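Globin (Geobacter sulfurreducens, PDB 2W31) binds heme b, its iron held by two histidines, and probably oxygen, as the globin domain of a membrane-bound globin-coupled sensor. Local coordinates at residues D68-V71 against S72-A75. Residues are numbered along the deposited sequence; the frame is centred on the assembly and turned at random. Where two conformers were deposited one is given.
Sequences DWFV and SLFA. With HEM (protoporphyrin IX containing Fe), chain C.
W69 stands between the heme and L73, its indole filled on both faces. A heme methyl, CMB, presses over the centre of one face, 3.1 Å from W69 CE2, an unusually tight approach whose exact value is doubtful. On the opposite face L73 CD1 makes a CH-pi contact 4.3 Å from the centroid of the six-membered ring, and CD2 lies 3.8 Å from W69 CZ2. A broad flat ring suits this place, since it can accept a methyl on each side; W69 NE1, polar yet buried, is satisfied by N142 of helix 125-151. The branched end of L73 serves two rings at once, its CD1 also lying 4.0 Å from F70 CD1.

F70 and F74 form an edge-to-face pair: the CE2 edge of F74 comes over the F70 face, offset toward its rim, with centroids 5.5 Å apart and planes at 71°. F74 chi1, -52°, sends its ring across the end of the helix to the flank that carries F70, and its CD2 edge reaches the F70 carbonyl oxygen. The two phenylalanines also pack on A28 of helix 25-30.

Beneath these side chains the helical bonding is running out. S72 N still donates to D68 O, four residues back; L73 N is shared between F70 O and a weak, bent bond to W69 O, and F74 N bonds to V71 O (3.0 Å), three back. S72 OG, in one of two deposited conformers, folds back toward W69 O, but too closely to be trusted.

Helix 62-72, which carries the axial ligand H66, thus ends with apolar groups in contact one after another, from the heme methyl through W69, L73 and F70 to F74. W69 lines the heme and the others back it, so the indole probably sits in a low-polarity setting.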
# COMPACT_ATOMS: atom_id res chain seq x y z
N ASP A 68 5.85 18.84 2.17
CA ASP A 68 4.65 19.43 2.80
C ASP A 68 3.51 18.42 2.83
O ASP A 68 2.81 18.30 3.84
CB ASP A 68 4.18 20.72 2.09
CG ASP A 68 5.11 21.92 2.27
OD1 ASP A 68 5.96 21.96 3.20
OD2 ASP A 68 4.95 22.85 1.44
N TRP A 69 3.33 17.67 1.72
CA TRP A 69 2.31 16.62 1.67
C TRP A 69 2.54 15.56 2.79
O TRP A 69 1.59 15.13 3.48
CB TRP A 69 2.27 15.94 0.28
CG TRP A 69 1.48 14.62 0.35
CD1 TRP A 69 0.13 14.45 0.29
CD2 TRP A 69 2.05 13.31 0.58
NE1 TRP A 69 -0.19 13.08 0.49
CE2 TRP A 69 0.98 12.38 0.64
CE3 TRP A 69 3.38 12.83 0.73
CZ2 TRP A 69 1.20 11.00 0.84
CZ3 TRP A 69 3.59 11.47 0.92
CH2 TRP A 69 2.49 10.58 0.98
N PHE A 70 3.80 15.17 2.95
CA PHE A 70 4.15 14.19 3.99
C PHE A 70 3.72 14.67 5.40
O PHE A 70 3.08 13.95 6.17
CB PHE A 70 5.65 13.88 3.92
CG PHE A 70 6.16 13.03 5.06
CD1 PHE A 70 5.89 11.64 5.10
CD2 PHE A 70 6.92 13.59 6.09
CE1 PHE A 70 6.36 10.86 6.15
CE2 PHE A 70 7.43 12.80 7.11
CZ PHE A 70 7.13 11.43 7.16
N VAL A 71 4.05 15.91 5.71
CA VAL A 71 3.63 16.47 6.99
C VAL A 71 2.11 16.49 7.15
O VAL A 71 1.58 16.20 8.23
CB VAL A 71 4.22 17.88 7.14
CG1 VAL A 71 3.66 18.57 8.38
CG2 VAL A 71 5.74 17.75 7.25
N SER A 72 1.39 16.78 6.06
CA SER A 72 -0.07 16.83 6.10
C SER A 72 -0.73 15.50 6.47
O SER A 72 -1.88 15.50 6.92
CB SER A 72 -0.62 17.31 4.75
OG SER A 72 -0.55 16.30 3.77
N LEU A 73 -0.02 14.37 6.26
CA LEU A 73 -0.57 13.07 6.66
C LEU A 73 -0.89 13.05 8.16
O LEU A 73 -1.79 12.30 8.59
CB LEU A 73 0.41 11.92 6.40
CG LEU A 73 0.75 11.64 4.95
CD1 LEU A 73 1.99 10.71 4.86
CD2 LEU A 73 -0.45 10.98 4.26
N PHE A 74 -0.14 13.86 8.92
CA PHE A 74 -0.20 13.84 10.40
C PHE A 74 -0.92 15.08 10.98
O PHE A 74 -0.98 15.26 12.18
CB PHE A 74 1.23 13.73 10.99
CG PHE A 74 1.99 12.61 10.41
CD1 PHE A 74 1.91 11.35 10.99
CD2 PHE A 74 2.77 12.79 9.26
CE1 PHE A 74 2.61 10.26 10.42
CE2 PHE A 74 3.44 11.71 8.67
CZ PHE A 74 3.37 10.45 9.27
N ALA A 75 -1.50 15.90 10.09
CA ALA A 75 -2.00 17.22 10.50
C ALA A 75 -3.42 17.22 11.05
O ALA A 75 -3.89 18.26 11.58
CB ALA A 75 -1.85 18.22 9.34
CHA HEM C . 2.84 17.69 -7.66
CHB HEM C . 2.17 14.69 -3.95
CHC HEM C . 4.45 11.23 -6.47
CHD HEM C . 6.16 14.62 -9.47
C1A HEM C . 2.44 17.18 -6.44
C2A HEM C . 1.66 17.89 -5.44
C3A HEM C . 1.49 17.07 -4.39
C4A HEM C . 2.16 15.81 -4.74
CMA HEM C . 0.74 17.33 -3.07
CAA HEM C . 1.11 19.34 -5.59
CBA HEM C . -0.10 19.18 -6.50
CGA HEM C . -1.06 20.35 -6.50
O1A HEM C . -1.77 20.59 -5.48
O2A HEM C . -1.13 21.05 -7.56
C1B HEM C . 2.61 13.44 -4.38
C2B HEM C . 2.38 12.17 -3.71
C3B HEM C . 3.01 11.21 -4.40
C4B HEM C . 3.69 11.86 -5.51
CMB HEM C . 1.52 12.05 -2.43
CAB HEM C . 3.09 9.71 -4.11
CBB HEM C . 3.26 9.24 -2.86
C1C HEM C . 5.18 11.86 -7.46
C2C HEM C . 6.18 11.25 -8.30
C3C HEM C . 6.68 12.19 -9.10
C4C HEM C . 5.98 13.43 -8.81
CMC HEM C . 6.61 9.78 -8.27
CAC HEM C . 7.77 11.98 -10.17
CBC HEM C . 8.88 12.71 -10.25
C1D HEM C . 5.33 15.71 -9.35
C2D HEM C . 5.30 16.85 -10.27
C3D HEM C . 4.26 17.81 -9.72
C4D HEM C . 3.78 17.17 -8.50
CMD HEM C . 6.12 17.00 -11.55
CAD HEM C . 3.83 19.19 -10.29
CBD HEM C . 2.88 19.06 -11.46
CGD HEM C . 2.81 20.41 -12.15
O1D HEM C . 3.85 20.93 -12.63
O2D HEM C . 1.69 20.97 -12.21
NA HEM C . 2.74 15.92 -5.99
NB HEM C . 3.40 13.21 -5.47
NC HEM C . 5.07 13.20 -7.78
ND HEM C . 4.43 15.95 -8.34
FE HEM C . 3.93 14.56 -6.88